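Local coordinates for protein coclaurine N-methyltransferase (Coptis japonica, PDB 6GKV) that transfers a methyl group from S-adenosyl-L-methionine to the ring nitrogen of coclaurine and related tetrahydroisoquinolines in alkaloid biosynthesis, at residues A49-L54 against I258-F263. Sequence-based numbering, arbitrary orientation.
Sequences AEIQNL and IPSASF
Ile51 and Leu54, one helical turn apart on helix 44-58, meet the ring of Phe263, the last residue of a type I beta turn that starts at Ser260; the contact packs the helix against the loop after strand 257-258, beside the sheet of the Rossmann-type methyltransferase fold. Followed outward from its CB, the Phe263 side chain has CG anti to the backbone N (chi1 -153°), a setting that carries the ring across to the helix. Phe263 CD1 lies 4.2 Å from Ile51 CG2, Phe263 CE1 reaches Leu54 CD2 at the same distance, and Phe263 CZ, at the tip, comes 3.9 Å from Leu54 CG. The Leu54 and Phe263 side chains cross at about a right angle, and Leu54 CG approaches obliquely to the ring. A long, flat, apolar side chain suits this place, because it spans from turn to helix; Thr55 and Leu58 of the same helix also touch it. Branched Ile51 serves two neighbours: CG2 goes to the ring, while CG1 carries CD1 over to Ser260. Serines suit the turn because their short hydroxyl side chains can pair, Ser260 OG with Ser262 OG at 3.1 Å in a hydrogen bond, and small Ser260 lets a methyl come close: Ile51 CD1 rests 3.8 Å from both CB and OG of Ser260.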
loop_
_atom_site.group_PDB
_atom_site.type_symbol
_atom_site.label_atom_id
_atom_site.label_comp_id
_atom_site.label_asym_id
_atom_site.label_seq_id
_atom_site.Cartn_x
_atom_site.Cartn_y
_atom_site.Cartn_z
ATOM N N ALA A 49 3.930 -7.191 7.879
ATOM C CA ALA A 49 3.292 -8.207 8.704
ATOM C C ALA A 49 2.321 -7.620 9.742
ATOM O O ALA A 49 1.268 -8.206 9.974
ATOM C CB ALA A 49 4.350 -9.044 9.396
ATOM N N GLU A 50 2.665 -6.485 10.364
ATOM C CA GLU A 50 1.721 -5.766 11.252
ATOM C C GLU A 50 0.460 -5.324 10.526
ATOM O O GLU A 50 -0.633 -5.412 11.061
ATOM C CB GLU A 50 2.370 -4.536 11.883
ATOM C CG GLU A 50 3.314 -4.855 13.015
ATOM C CD GLU A 50 2.633 -5.680 14.109
ATOM O OE1 GLU A 50 1.536 -5.282 14.579
ATOM O OE2 GLU A 50 3.190 -6.734 14.493
ATOM N N ILE A 51 0.604 -4.855 9.296
ATOM C CA ILE A 51 -0.567 -4.459 8.535
ATOM C C ILE A 51 -1.446 -5.680 8.245
ATOM O O ILE A 51 -2.657 -5.567 8.168
ATOM C CB ILE A 51 -0.186 -3.752 7.212
ATOM C CG1 ILE A 51 0.640 -2.494 7.496
ATOM C CG2 ILE A 51 -1.461 -3.368 6.405
ATOM C CD1 ILE A 51 -0.172 -1.385 8.123
ATOM N N GLN A 52 -0.830 -6.853 8.105
ATOM C CA GLN A 52 -1.568 -8.056 7.738
ATOM C C GLN A 52 -2.291 -8.647 8.947
ATOM O O GLN A 52 -3.386 -9.186 8.805
ATOM C CB GLN A 52 -0.623 -9.092 7.122
ATOM C CG GLN A 52 -0.030 -8.656 5.793
ATOM C CD GLN A 52 -1.100 -8.346 4.778
ATOM O OE1 GLN A 52 -1.766 -9.253 4.279
ATOM N NE2 GLN A 52 -1.287 -7.054 4.475
ATOM N N ASN A 53 -1.663 -8.552 10.121
ATOM C CA ASN A 53 -2.257 -8.988 11.360
ATOM C C ASN A 53 -3.554 -8.245 11.598
ATOM O O ASN A 53 -4.571 -8.844 11.950
ATOM C CB ASN A 53 -1.299 -8.763 12.521
ATOM C CG ASN A 53 -0.138 -9.721 12.499
ATOM O OD1 ASN A 53 -0.137 -10.672 11.723
ATOM N ND2 ASN A 53 0.861 -9.483 13.353
ATOM N N LEU A 54 -3.526 -6.940 11.363
ATOM C CA LEU A 54 -4.725 -6.145 11.542
ATOM C C LEU A 54 -5.759 -6.364 10.408
ATOM O O LEU A 54 -6.937 -6.568 10.684
ATOM C CB LEU A 54 -4.357 -4.663 11.672
ATOM C CG LEU A 54 -5.524 -3.789 12.141
ATOM C CD1 LEU A 54 -6.164 -4.394 13.385
ATOM C CD2 LEU A 54 -5.087 -2.362 12.392
ATOM N N ILE A 258 -7.180 3.709 13.658
ATOM C CA ILE A 258 -6.331 4.527 12.791
ATOM C C ILE A 258 -5.731 3.655 11.695
ATOM O O ILE A 258 -4.807 2.868 11.962
ATOM C CB ILE A 258 -5.193 5.212 13.569
ATOM C CG1 ILE A 258 -5.758 5.928 14.792
ATOM C CG2 ILE A 258 -4.420 6.163 12.650
ATOM C CD1 ILE A 258 -6.696 7.067 14.444
ATOM N N PRO A 259 -6.275 3.756 10.469
ATOM C CA PRO A 259 -5.714 2.939 9.380
ATOM C C PRO A 259 -4.374 3.493 8.861
ATOM O O PRO A 259 -4.056 4.662 9.049
ATOM C CB PRO A 259 -6.809 2.992 8.279
ATOM C CG PRO A 259 -7.939 3.884 8.822
ATOM C CD PRO A 259 -7.363 4.648 10.005
ATOM N N SER A 260 -3.573 2.640 8.246
ATOM C CA SER A 260 -2.473 3.107 7.399
ATOM C C SER A 260 -3.046 3.806 6.198
ATOM O O SER A 260 -4.201 3.575 5.827
ATOM C CB SER A 260 -1.613 1.942 6.936
ATOM O OG SER A 260 -2.464 0.992 6.313
ATOM N N ALA A 261 -2.240 4.644 5.568
ATOM C CA ALA A 261 -2.673 5.266 4.323
ATOM C C ALA A 261 -2.952 4.198 3.259
ATOM O O ALA A 261 -3.786 4.406 2.385
ATOM C CB ALA A 261 -1.645 6.265 3.838
ATOM N N SER A 262 -2.279 3.051 3.365
ATOM C CA SER A 262 -2.422 1.933 2.413
ATOM C C SER A 262 -3.562 0.964 2.696
ATOM O O SER A 262 -3.685 -0.047 2.006
ATOM C CB SER A 262 -1.142 1.104 2.394
ATOM O OG SER A 262 -1.084 0.310 3.581
ATOM N N PHE A 263 -4.366 1.246 3.713
ATOM C CA PHE A 263 -5.127 0.185 4.386
ATOM C C PHE A 263 -6.211 -0.448 3.516
ATOM O O PHE A 263 -6.331 -1.672 3.452
ATOM C CB PHE A 263 -5.758 0.713 5.703
ATOM C CG PHE A 263 -5.968 -0.368 6.740
ATOM C CD1 PHE A 263 -4.878 -1.023 7.299
ATOM C CD2 PHE A 263 -7.236 -0.731 7.149
ATOM C CE1 PHE A 263 -5.061 -2.027 8.250
ATOM C CE2 PHE A 263 -7.439 -1.744 8.106
ATOM C CZ PHE A 263 -6.365 -2.398 8.642
#